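FAD dependent oxidoreductase (Chelativorans sp. BNC1, PDB 6PXS) oxidises iminodiacetate with the help of bound FAD, as a flavoprotein oxidase of the DadA oxidoreductase family. Local coordinates at residues Pro222-Ile227 with Thr302-Arg307; Gln226-His231 with Arg278-Val283; Ser248-Ala253 with Val261-Glu266. One frame throughout, in Å; residues are numbered along the deposited sequence.

Interaction 1. Residues Pro222-Ile227 with Thr302-Arg307; sequences PQKGQI and TRVGFR. With FAD (flavin-adenine dinucleotide), chain E.
Q223, G225 and I227 pair with R307, G305 and R303 as the hydrogen-bonded positions of an antiparallel β-sheet, in which strands 220-231 and 298-310 run past the dimethylbenzene end of the flavin. All three pairs use both N-H groups and both carbonyls. Q223 N reaches R307 O at 3.0 Å, and R303 N reaches I227 O at 2.9 Å. The middle pair is uneven: G225 N to G305 O is weak and bent to 125°, whereas G305 N to G225 O is straighter at 151°. Between these pairs, the backbones of K224 and Q226 turn outward and bond to E266 and T264, and that of F306 to G35. The polar ends are also satisfied outside the two segments: Q223 NE2 by D267, K224 NZ by the carbonyl of R274, T302 OG1 by H299, and R303 by a salt bridge to E301.

On the face carrying K224 and F306, P222 CB packs on F306 CB at 3.7 Å. The other face meets FAD, with G305 O 3.5 Å from the methyl C8M. A bend at chi3 (-122°), as modelled, brings the R307 guanidinium back over the flavin, one face above C8M and NH2 3.4 Å from C7. Behind it Q223 OE1 approaches R307 NE at 3.1 Å, the amide standing nearly perpendicular to the guanidinium.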
loop_
_atom_site.group_PDB
_atom_site.type_symbol
_atom_site.label_atom_id
_atom_site.label_comp_id
_atom_site.label_asym_id
_atom_site.label_seq_id
_atom_site.Cartn_x
_atom_site.Cartn_y
_atom_site.Cartn_z
ATOM N N PRO A 222 16.645 13.525 14.287
ATOM C CA PRO A 222 15.273 13.407 13.783
ATOM C C PRO A 222 14.240 13.484 14.895
ATOM O O PRO A 222 14.445 12.980 16.002
ATOM C CB PRO A 222 15.262 12.024 13.119
ATOM C CG PRO A 222 16.278 11.250 13.870
ATOM C CD PRO A 222 17.354 12.234 14.251
ATOM N N GLN A 223 13.119 14.131 14.585
ATOM C CA GLN A 223 11.942 14.157 15.451
ATOM C C GLN A 223 10.794 13.541 14.658
ATOM O O GLN A 223 10.221 14.190 13.777
ATOM C CB GLN A 223 11.606 15.575 15.905
ATOM C CG GLN A 223 10.458 15.644 16.910
ATOM C CD GLN A 223 9.997 17.064 17.186
ATOM O OE1 GLN A 223 9.647 17.808 16.269
ATOM N NE2 GLN A 223 9.993 17.447 18.457
ATOM N N LYS A 224 10.467 12.290 14.966
ATOM C CA LYS A 224 9.400 11.601 14.256
ATOM C C LYS A 224 8.096 12.387 14.349
ATOM O O LYS A 224 7.811 13.052 15.350
ATOM C CB LYS A 224 9.211 10.196 14.827
ATOM C CG LYS A 224 8.044 9.424 14.239
ATOM C CD LYS A 224 8.013 8.007 14.779
ATOM C CE LYS A 224 6.800 7.245 14.281
ATOM N NZ LYS A 224 6.744 5.867 14.846
ATOM N N GLY A 225 7.303 12.309 13.284
ATOM C CA GLY A 225 6.000 12.939 13.261
ATOM C C GLY A 225 4.996 12.164 12.433
ATOM O O GLY A 225 5.245 11.873 11.260
ATOM N N GLN A 226 3.858 11.823 13.030
ATOM C CA GLN A 226 2.789 11.114 12.339
ATOM C C GLN A 226 1.666 12.092 12.025
ATOM O O GLN A 226 1.237 12.851 12.899
ATOM C CB GLN A 226 2.267 9.954 13.189
ATOM C CG GLN A 226 3.359 9.034 13.705
ATOM C CD GLN A 226 2.814 7.856 14.485
ATOM O OE1 GLN A 226 1.753 7.320 14.165
ATOM N NE2 GLN A 226 3.538 7.447 15.520
ATOM N N ILE A 227 1.190 12.068 10.783
ATOM C CA ILE A 227 0.191 13.014 10.299
ATOM C C ILE A 227 -0.897 12.231 9.578
ATOM O O ILE A 227 -0.598 11.340 8.776
ATOM C CB ILE A 227 0.821 14.072 9.373
ATOM C CG1 ILE A 227 -0.214 15.118 8.961
ATOM C CG2 ILE A 227 1.436 13.415 8.146
ATOM C CD1 ILE A 227 0.396 16.336 8.293
ATOM N N THR A 302 -1.828 7.528 6.816
ATOM C CA THR A 302 -1.129 8.217 7.897
ATOM C C THR A 302 0.352 8.233 7.545
ATOM O O THR A 302 0.997 7.180 7.530
ATOM C CB THR A 302 -1.360 7.530 9.242
ATOM O OG1 THR A 302 -2.752 7.593 9.579
ATOM C CG2 THR A 302 -0.541 8.201 10.339
ATOM N N ARG A 303 0.887 9.416 7.267
ATOM C CA ARG A 303 2.272 9.546 6.843
ATOM C C ARG A 303 3.194 9.700 8.048
ATOM O O ARG A 303 2.771 10.067 9.147
ATOM C CB ARG A 303 2.436 10.739 5.903
ATOM C CG ARG A 303 1.557 10.661 4.670
ATOM C CD ARG A 303 1.802 11.830 3.740
ATOM N NE ARG A 303 0.840 11.856 2.643
ATOM C CZ ARG A 303 0.761 12.829 1.742
ATOM N NH1 ARG A 303 1.588 13.862 1.803
ATOM N NH2 ARG A 303 -0.151 12.770 0.781
ATOM N N VAL A 304 4.472 9.403 7.824
ATOM C CA VAL A 304 5.501 9.522 8.846
ATOM C C VAL A 304 6.659 10.325 8.275
ATOM O O VAL A 304 7.065 10.120 7.124
ATOM C CB VAL A 304 5.990 8.144 9.336
ATOM C CG1 VAL A 304 7.150 8.310 10.311
ATOM C CG2 VAL A 304 4.848 7.374 9.978
ATOM N N GLY A 305 7.190 11.237 9.081
ATOM C CA GLY A 305 8.305 12.060 8.664
ATOM C C GLY A 305 9.213 12.405 9.824
ATOM O O GLY A 305 8.742 12.603 10.948
ATOM N N PHE A 306 10.516 12.476 9.566
ATOM C CA PHE A 306 11.503 12.818 10.583
ATOM C C PHE A 306 11.924 14.268 10.370
ATOM O O PHE A 306 12.627 14.583 9.404
ATOM C CB PHE A 306 12.704 11.878 10.515
ATOM C CG PHE A 306 12.340 10.418 10.577
ATOM C CD1 PHE A 306 11.742 9.885 11.707
ATOM C CD2 PHE A 306 12.613 9.576 9.511
ATOM C CE1 PHE A 306 11.413 8.540 11.767
ATOM C CE2 PHE A 306 12.287 8.232 9.566
ATOM C CZ PHE A 306 11.688 7.715 10.693
ATOM N N ARG A 307 11.487 15.148 11.265
ATOM C CA ARG A 307 11.849 16.551 11.155
ATOM C C ARG A 307 13.333 16.732 11.471
ATOM O O ARG A 307 13.842 16.134 12.423
ATOM C CB ARG A 307 11.024 17.402 12.117
ATOM C CG ARG A 307 9.526 17.344 11.907
ATOM C CD ARG A 307 8.813 18.111 13.008
ATOM N NE ARG A 307 7.879 17.262 13.742
ATOM C CZ ARG A 307 6.558 17.276 13.593
ATOM N NH1 ARG A 307 5.811 16.451 14.311
ATOM N NH2 ARG A 307 5.975 18.110 12.741
HETATM P PA FAD E . 14.186 16.297 4.001
HETATM O O1A FAD E . 14.089 15.090 4.857
HETATM O O2A FAD E . 12.885 16.660 3.279
HETATM O O5B FAD E . 15.348 16.178 2.954
HETATM C C5B FAD E . 16.494 15.336 3.197
HETATM C C4B FAD E . 16.802 14.570 1.937
HETATM O O4B FAD E . 18.221 14.287 1.876
HETATM C C3B FAD E . 16.093 13.220 1.820
HETATM O O3B FAD E . 15.651 13.004 0.485
HETATM C C2B FAD E . 17.186 12.227 2.221
HETATM O O2B FAD E . 16.986 10.940 1.647
HETATM C C1B FAD E . 18.411 12.913 1.625
HETATM N N9A FAD E . 19.682 12.501 2.212
HETATM C C8A FAD E . 20.044 12.552 3.531
HETATM N N7A FAD E . 21.256 12.108 3.769
HETATM C C5A FAD E . 21.721 11.739 2.516
HETATM C C6A FAD E . 22.943 11.192 2.080
HETATM N N6A FAD E . 23.964 10.909 2.894
HETATM N N1A FAD E . 23.082 10.941 0.759
HETATM C C2A FAD E . 22.067 11.219 -0.063
HETATM N N3A FAD E . 20.872 11.735 0.237
HETATM C C4A FAD E . 20.761 11.973 1.548
HETATM N N1 FAD E . 6.756 22.656 8.050
HETATM C C2 FAD E . 5.952 23.740 7.844
HETATM O O2 FAD E . 6.416 24.836 7.509
HETATM N N3 FAD E . 4.583 23.622 8.005
HETATM C C4 FAD E . 3.908 22.477 8.374
HETATM O O4 FAD E . 2.684 22.492 8.488
HETATM C C4X FAD E . 4.770 21.331 8.595
HETATM N N5 FAD E . 4.215 20.206 8.947
HETATM C C5X FAD E . 5.037 19.111 9.157
HETATM C C6 FAD E . 4.458 17.900 9.534
HETATM C C7 FAD E . 5.239 16.769 9.753
HETATM C C7M FAD E . 4.578 15.479 10.159
HETATM C C8 FAD E . 6.632 16.849 9.600
HETATM C C8M FAD E . 7.505 15.643 9.833
HETATM C C9 FAD E . 7.212 18.056 9.223
HETATM C C9A FAD E . 6.429 19.184 9.001
HETATM N N10 FAD E . 6.989 20.420 8.615
HETATM C C10 FAD E . 6.186 21.518 8.408
HETATM C "C1'" FAD E . 8.444 20.568 8.449
HETATM C "C2'" FAD E . 8.930 20.224 7.043
HETATM O "O2'" FAD E . 8.224 19.090 6.537
HETATM C "C3'" FAD E . 10.423 19.900 7.097
HETATM O "O3'" FAD E . 11.071 20.829 7.958
HETATM C "C4'" FAD E . 11.129 19.932 5.742
HETATM O "O4'" FAD E . 10.478 19.021 4.858
HETATM C "C5'" FAD E . 12.595 19.579 5.871
HETATM O "O5'" FAD E . 13.189 19.529 4.558
HETATM P P FAD E . 14.675 19.051 4.359
HETATM O O1P FAD E . 15.578 19.829 5.322
HETATM O O2P FAD E . 15.087 19.088 2.932
HETATM O O3P FAD E . 14.619 17.548 4.873
#

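Interaction 2. Residues Gln226-His231 with Arg278-Val283; sequences QIIHLH and RGQLEV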
loop_
_atom_site.group_PDB
_atom_site.type_symbol
_atom_site.label_atom_id
_atom_site.label_comp_id
_atom_site.label_asym_id
_atom_site.label_seq_id
_atom_site.Cartn_x
_atom_site.Cartn_y
_atom_site.Cartn_z
ATOM N N GLN A 226 3.858 11.823 13.030
ATOM C CA GLN A 226 2.789 11.114 12.339
ATOM C C GLN A 226 1.666 12.092 12.025
ATOM O O GLN A 226 1.237 12.851 12.899
ATOM C CB GLN A 226 2.267 9.954 13.189
ATOM C CG GLN A 226 3.359 9.034 13.705
ATOM C CD GLN A 226 2.814 7.856 14.485
ATOM O OE1 GLN A 226 1.753 7.320 14.165
ATOM N NE2 GLN A 226 3.538 7.447 15.520
ATOM N N ILE A 227 1.190 12.068 10.783
ATOM C CA ILE A 227 0.191 13.014 10.299
ATOM C C ILE A 227 -0.897 12.231 9.578
ATOM O O ILE A 227 -0.598 11.340 8.776
ATOM C CB ILE A 227 0.821 14.072 9.373
ATOM C CG1 ILE A 227 -0.214 15.118 8.961
ATOM C CG2 ILE A 227 1.436 13.415 8.146
ATOM C CD1 ILE A 227 0.396 16.336 8.293
ATOM N N ILE A 228 -2.156 12.561 9.864
ATOM C CA ILE A 228 -3.303 11.813 9.361
ATOM C C ILE A 228 -3.945 12.577 8.212
ATOM O O ILE A 228 -4.062 13.808 8.253
ATOM C CB ILE A 228 -4.325 11.551 10.485
ATOM C CG1 ILE A 228 -3.728 10.602 11.525
ATOM C CG2 ILE A 228 -5.615 10.983 9.904
ATOM C CD1 ILE A 228 -4.599 10.388 12.736
ATOM N N HIS A 229 -4.374 11.841 7.190
ATOM C CA HIS A 229 -5.064 12.400 6.035
ATOM C C HIS A 229 -6.472 11.827 5.983
ATOM O O HIS A 229 -6.646 10.605 5.959
ATOM C CB HIS A 229 -4.307 12.091 4.741
ATOM C CG HIS A 229 -3.023 12.846 4.601
ATOM N ND1 HIS A 229 -2.765 13.684 3.538
ATOM C CD2 HIS A 229 -1.927 12.898 5.395
ATOM C CE1 HIS A 229 -1.564 14.216 3.679
ATOM N NE2 HIS A 229 -1.035 13.756 4.798
ATOM N N LEU A 230 -7.468 12.708 5.967
ATOM C CA LEU A 230 -8.870 12.322 5.951
ATOM C C LEU A 230 -9.494 12.656 4.603
ATOM O O LEU A 230 -8.945 13.426 3.812
ATOM C CB LEU A 230 -9.646 13.026 7.066
ATOM C CG LEU A 230 -9.067 12.885 8.474
ATOM C CD1 LEU A 230 -9.912 13.668 9.460
ATOM C CD2 LEU A 230 -8.979 11.429 8.887
ATOM N N HIS A 231 -10.664 12.072 4.357
ATOM C CA HIS A 231 -11.389 12.267 3.110
ATOM C C HIS A 231 -12.866 12.447 3.419
ATOM O O HIS A 231 -13.462 11.615 4.109
ATOM C CB HIS A 231 -11.176 11.080 2.163
ATOM C CG HIS A 231 -11.906 11.201 0.863
ATOM N ND1 HIS A 231 -11.648 12.205 -0.046
ATOM C CD2 HIS A 231 -12.881 10.438 0.314
ATOM C CE1 HIS A 231 -12.434 12.057 -1.097
ATOM N NE2 HIS A 231 -13.193 10.993 -0.904
ATOM N N ARG A 278 -0.501 4.860 19.679
ATOM C CA ARG A 278 -0.707 6.059 20.485
ATOM C C ARG A 278 -0.522 7.321 19.651
ATOM O O ARG A 278 -1.276 8.289 19.807
ATOM C CB ARG A 278 0.246 6.058 21.681
ATOM C CG ARG A 278 0.241 7.354 22.489
ATOM C CD ARG A 278 0.154 7.085 23.983
ATOM N NE ARG A 278 -1.221 6.839 24.413
ATOM C CZ ARG A 278 -1.562 6.358 25.606
ATOM N NH1 ARG A 278 -0.627 6.057 26.501
ATOM N NH2 ARG A 278 -2.842 6.172 25.904
ATOM N N GLY A 279 0.475 7.334 18.769
ATOM C CA GLY A 279 0.663 8.489 17.909
ATOM C C GLY A 279 -0.599 8.863 17.160
ATOM O O GLY A 279 -0.938 10.043 17.041
ATOM N N GLN A 280 -1.322 7.861 16.656
ATOM C CA GLN A 280 -2.553 8.134 15.924
ATOM C C GLN A 280 -3.694 8.506 16.861
ATOM O O GLN A 280 -4.522 9.361 16.525
ATOM C CB GLN A 280 -2.929 6.924 15.071
ATOM C CG GLN A 280 -2.009 6.725 13.885
ATOM C CD GLN A 280 -2.613 5.836 12.821
ATOM O OE1 GLN A 280 -2.995 6.303 11.749
ATOM N NE2 GLN A 280 -2.701 4.548 13.109
ATOM N N LEU A 281 -3.756 7.881 18.039
ATOM C CA LEU A 281 -4.785 8.239 19.009
ATOM C C LEU A 281 -4.695 9.716 19.369
ATOM O O LEU A 281 -5.700 10.435 19.348
ATOM C CB LEU A 281 -4.651 7.369 20.261
ATOM C CG LEU A 281 -5.609 7.680 21.419
ATOM C CD1 LEU A 281 -7.055 7.424 21.021
ATOM C CD2 LEU A 281 -5.252 6.868 22.653
ATOM N N GLU A 282 -3.490 10.188 19.698
ATOM C CA GLU A 282 -3.326 11.580 20.101
ATOM C C GLU A 282 -3.834 12.530 19.024
ATOM O O GLU A 282 -4.519 13.514 19.325
ATOM C CB GLU A 282 -1.857 11.863 20.415
ATOM C CG GLU A 282 -1.326 11.110 21.624
ATOM C CD GLU A 282 0.157 11.331 21.841
ATOM O OE1 GLU A 282 0.702 10.802 22.836
ATOM O OE2 GLU A 282 0.780 12.034 21.014
ATOM N N VAL A 283 -3.512 12.248 17.761
ATOM C CA VAL A 283 -3.948 13.123 16.678
ATOM C C VAL A 283 -5.461 13.063 16.519
ATOM O O VAL A 283 -6.123 14.094 16.350
ATOM C CB VAL A 283 -3.225 12.751 15.371
ATOM C CG1 VAL A 283 -3.736 13.601 14.222
ATOM C CG2 VAL A 283 -1.719 12.915 15.530
#
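I228 and V283 form the apolar half of this contact, where helix 277-290 lies against one face of strand 220-231. The two side chains overlap along their flanks while heading opposite ways, and the terminal methyl CD1 of I228 settles 3.6 Å from V283 CG1. The isoleucine's CG1 lies anti to the carbonyl carbon (chi1 -67°) and its chain is extended beyond that atom, which carries CD1 out to the helix. The other valine methyl, CG2, turns to the strand backbone and lies 4.0 Å from Q226 O.

In the polar half the amide of Q226 makes only van der Waals contacts with the helix. Its chain runs across that of Q280, roughly perpendicular to it, with OE1 3.8 Å from the aliphatic Q280 CG, while NE2 lies 3.9 Å from the bare CA of G279. The hydrogen-bonding partners lie outside the two segments: Q226 NE2 bonds to T276 and E266, and Q280 OE1 to the T302 hydroxyl. A leucine in place of Q226 would probably leave T276 and E266 without this amide partner and set an apolar branch among polar groups beside G279.

The segment axes approach to 8.5 Å, inclined by 58°. One side of the helix thus covers the strand, with V283 also touching V261 of the adjoining strand 258-261, while L281 packs on L281 of the second subunit.

Interaction 3. Residues Ser248-Ala253 with Val261-Glu266; sequences SYYMLA and VGATRE. With FAD (flavin-adenine dinucleotide), chain E.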
loop_
_atom_site.group_PDB
_atom_site.type_symbol
_atom_site.label_atom_id
_atom_site.label_comp_id
_atom_site.label_asym_id
_atom_site.label_seq_id
_atom_site.Cartn_x
_atom_site.Cartn_y
_atom_site.Cartn_z
ATOM N N SER A 248 -0.172 22.520 19.914
ATOM C CA SER A 248 0.769 21.672 19.190
ATOM C C SER A 248 0.097 20.895 18.065
ATOM O O SER A 248 0.793 20.204 17.310
ATOM C CB SER A 248 1.490 20.676 20.111
ATOM O OG SER A 248 0.606 19.665 20.566
ATOM N N TYR A 249 -1.222 20.981 17.926
ATOM C CA TYR A 249 -1.957 20.305 16.870
ATOM C C TYR A 249 -2.584 21.343 15.950
ATOM O O TYR A 249 -2.577 22.545 16.230
ATOM C CB TYR A 249 -3.031 19.376 17.452
ATOM C CG TYR A 249 -2.467 18.278 18.327
ATOM C CD1 TYR A 249 -1.907 17.139 17.765
ATOM C CD2 TYR A 249 -2.490 18.382 19.711
ATOM C CE1 TYR A 249 -1.386 16.133 18.557
ATOM C CE2 TYR A 249 -1.972 17.379 20.513
ATOM C CZ TYR A 249 -1.422 16.258 19.929
ATOM O OH TYR A 249 -0.903 15.256 20.719
ATOM N N TYR A 250 -3.131 20.861 14.840
ATOM C CA TYR A 250 -3.658 21.726 13.790
ATOM C C TYR A 250 -4.373 20.847 12.773
ATOM O O TYR A 250 -4.443 19.624 12.920
ATOM C CB TYR A 250 -2.542 22.541 13.137
ATOM C CG TYR A 250 -1.387 21.701 12.644
ATOM C CD1 TYR A 250 -1.407 21.131 11.375
ATOM C CD2 TYR A 250 -0.276 21.476 13.444
ATOM C CE1 TYR A 250 -0.351 20.362 10.919
ATOM C CE2 TYR A 250 0.786 20.708 12.997
ATOM C CZ TYR A 250 0.742 20.154 11.735
ATOM O OH TYR A 250 1.796 19.391 11.287
ATOM N N MET A 251 -4.910 21.482 11.736
ATOM C CA MET A 251 -5.514 20.749 10.635
ATOM C C MET A 251 -5.827 21.725 9.513
ATOM O O MET A 251 -6.050 22.914 9.753
ATOM C CB MET A 251 -6.783 20.012 11.078
ATOM C CG MET A 251 -7.896 20.915 11.565
ATOM S SD MET A 251 -9.265 19.967 12.259
ATOM C CE MET A 251 -10.524 21.234 12.339
ATOM N N LEU A 252 -5.835 21.203 8.288
ATOM C CA LEU A 252 -6.083 22.006 7.100
ATOM C C LEU A 252 -6.814 21.147 6.079
ATOM O O LEU A 252 -6.997 19.942 6.269
ATOM C CB LEU A 252 -4.778 22.560 6.514
ATOM C CG LEU A 252 -3.720 21.537 6.088
ATOM C CD1 LEU A 252 -2.669 22.194 5.205
ATOM C CD2 LEU A 252 -3.060 20.885 7.294
ATOM N N ALA A 253 -7.228 21.781 4.984
ATOM C CA ALA A 253 -7.996 21.115 3.943
ATOM C C ALA A 253 -7.391 21.403 2.578
ATOM O O ALA A 253 -6.803 22.464 2.352
ATOM C CB ALA A 253 -9.460 21.565 3.954
ATOM N N VAL A 261 -4.709 16.426 9.569
ATOM C CA VAL A 261 -4.819 16.743 10.988
ATOM C C VAL A 261 -3.430 16.779 11.616
ATOM O O VAL A 261 -2.517 16.056 11.205
ATOM C CB VAL A 261 -5.728 15.737 11.723
ATOM C CG1 VAL A 261 -5.968 16.182 13.157
ATOM C CG2 VAL A 261 -7.047 15.588 10.986
ATOM N N GLY A 262 -3.292 17.623 12.642
ATOM C CA GLY A 262 -2.022 17.924 13.276
ATOM C C GLY A 262 -1.168 16.716 13.594
ATOM O O GLY A 262 -1.685 15.614 13.794
ATOM N N ALA A 263 0.142 16.917 13.652
ATOM C CA ALA A 263 1.096 15.824 13.739
ATOM C C ALA A 263 1.610 15.642 15.163
ATOM O O ALA A 263 1.444 16.498 16.035
ATOM C CB ALA A 263 2.268 16.066 12.783
ATOM N N THR A 264 2.249 14.496 15.383
ATOM C CA THR A 264 2.906 14.200 16.644
ATOM C C THR A 264 4.298 14.824 16.665
ATOM O O THR A 264 4.840 15.228 15.634
ATOM C CB THR A 264 3.009 12.688 16.856
ATOM O OG1 THR A 264 3.806 12.106 15.816
ATOM C CG2 THR A 264 1.629 12.045 16.844
ATOM N N ARG A 265 4.878 14.897 17.863
ATOM C CA ARG A 265 6.214 15.474 18.058
ATOM C C ARG A 265 6.964 14.555 19.021
ATOM O O ARG A 265 6.936 14.752 20.239
ATOM C CB ARG A 265 6.119 16.902 18.578
ATOM C CG ARG A 265 5.450 17.841 17.587
ATOM C CD ARG A 265 4.998 19.148 18.212
ATOM N NE ARG A 265 4.195 19.916 17.263
ATOM C CZ ARG A 265 4.695 20.587 16.228
ATOM N NH1 ARG A 265 3.884 21.250 15.414
ATOM N NH2 ARG A 265 6.003 20.595 16.002
ATOM N N GLU A 266 7.651 13.563 18.458
ATOM C CA GLU A 266 8.243 12.470 19.226
ATOM C C GLU A 266 9.750 12.688 19.315
ATOM O O GLU A 266 10.490 12.393 18.373
ATOM C CB GLU A 266 7.904 11.131 18.579
ATOM C CG GLU A 266 6.405 10.864 18.480
ATOM C CD GLU A 266 6.076 9.565 17.767
ATOM O OE1 GLU A 266 5.204 9.585 16.873
ATOM O OE2 GLU A 266 6.687 8.526 18.097
HETATM P PA FAD E . 14.186 16.297 4.001
HETATM O O1A FAD E . 14.089 15.090 4.857
HETATM O O2A FAD E . 12.885 16.660 3.279
HETATM O O5B FAD E . 15.348 16.178 2.954
HETATM C C5B FAD E . 16.494 15.336 3.197
HETATM C C4B FAD E . 16.802 14.570 1.937
HETATM O O4B FAD E . 18.221 14.287 1.876
HETATM C C3B FAD E . 16.093 13.220 1.820
HETATM O O3B FAD E . 15.651 13.004 0.485
HETATM C C2B FAD E . 17.186 12.227 2.221
HETATM O O2B FAD E . 16.986 10.940 1.647
HETATM C C1B FAD E . 18.411 12.913 1.625
HETATM N N9A FAD E . 19.682 12.501 2.212
HETATM C C8A FAD E . 20.044 12.552 3.531
HETATM N N7A FAD E . 21.256 12.108 3.769
HETATM C C5A FAD E . 21.721 11.739 2.516
HETATM C C6A FAD E . 22.943 11.192 2.080
HETATM N N6A FAD E . 23.964 10.909 2.894
HETATM N N1A FAD E . 23.082 10.941 0.759
HETATM C C2A FAD E . 22.067 11.219 -0.063
HETATM N N3A FAD E . 20.872 11.735 0.237
HETATM C C4A FAD E . 20.761 11.973 1.548
HETATM N N1 FAD E . 6.756 22.656 8.050
HETATM C C2 FAD E . 5.952 23.740 7.844
HETATM O O2 FAD E . 6.416 24.836 7.509
HETATM N N3 FAD E . 4.583 23.622 8.005
HETATM C C4 FAD E . 3.908 22.477 8.374
HETATM O O4 FAD E . 2.684 22.492 8.488
HETATM C C4X FAD E . 4.770 21.331 8.595
HETATM N N5 FAD E . 4.215 20.206 8.947
HETATM C C5X FAD E . 5.037 19.111 9.157
HETATM C C6 FAD E . 4.458 17.900 9.534
HETATM C C7 FAD E . 5.239 16.769 9.753
HETATM C C7M FAD E . 4.578 15.479 10.159
HETATM C C8 FAD E . 6.632 16.849 9.600
HETATM C C8M FAD E . 7.505 15.643 9.833
HETATM C C9 FAD E . 7.212 18.056 9.223
HETATM C C9A FAD E . 6.429 19.184 9.001
HETATM N N10 FAD E . 6.989 20.420 8.615
HETATM C C10 FAD E . 6.186 21.518 8.408
HETATM C "C1'" FAD E . 8.444 20.568 8.449
HETATM C "C2'" FAD E . 8.930 20.224 7.043
HETATM O "O2'" FAD E . 8.224 19.090 6.537
HETATM C "C3'" FAD E . 10.423 19.900 7.097
HETATM O "O3'" FAD E . 11.071 20.829 7.958
HETATM C "C4'" FAD E . 11.129 19.932 5.742
HETATM O "O4'" FAD E . 10.478 19.021 4.858
HETATM C "C5'" FAD E . 12.595 19.579 5.871
HETATM O "O5'" FAD E . 13.189 19.529 4.558
HETATM P P FAD E . 14.675 19.051 4.359
HETATM O O1P FAD E . 15.578 19.829 5.322
HETATM O O2P FAD E . 15.087 19.088 2.932
HETATM O O3P FAD E . 14.619 17.548 4.873
#
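Y250 lays the face of its ring over G262, just where a β-hairpin built from strands 251-254 and 258-261 opens out toward the flavin. G262 CA sits 3.6 Å from the ring centroid and only 5° off the ring normal, a CH-pi contact over the centre of the face, although G262 is poorly ordered and the exact geometry is therefore uncertain. The tyrosine's CG stands between the backbone N and the carbonyl carbon (chi1 53°), which swings the ring back across segment 261-266. Its hydroxyl points on to the cofactor, with OH 3.5 Å from N5 of FAD. A263 adds a second touch on the same ligand: its CB lies 3.5 Å from the flavin methyl C7M and 3.7 Å from Y250 OH, so both segments line the isoalloxazine pocket.

Around this first shell, the guanidinium of R265 brings NH1 to the edge of the Y250 ring, near its plane. The same arginine gives a weak but straight hydrogen bond from NE to S248 O (3.4 Å, 169°), joining the mouth of the hairpin. Y249 places CE1 3.8 Å from A263 O, and its ring rests against E282 and A286 of helix 277-290.

Further back, M251 and V261 form an antiparallel non-hydrogen-bonded pair, and M251 CB packs on V261 CA at 3.8 Å. Backbone bonding of T264 to Q226 ties the outgoing chain to strand 220-231. Beside that link, T264 OG1 accepts from Q226 N and donates to E266 OE1 at 3.1 Å, using the carboxylate's anti lone pair.

Overall arrangement
The three contacts are built on one four-stranded antiparallel sheet, ordered 251-254, 258-261, 220-231, 298-310. Their centres are close: interaction 1 lies about 11 Å from each of the others, and interactions 2 and 3 are about 8 Å apart. Along the chain, strand 220-231 comes first and serves interactions 1 and 2; the two segments of interaction 3 follow, then helix 277-290, and strand 298-310 closes interaction 1. A bond between I228 O and V261 N joins the strand of interaction 2 to the hairpin of interaction 3. Interactions 1 and 3 both border the flavin, whereas interaction 2 covers the sheet away from it and faces the second subunit.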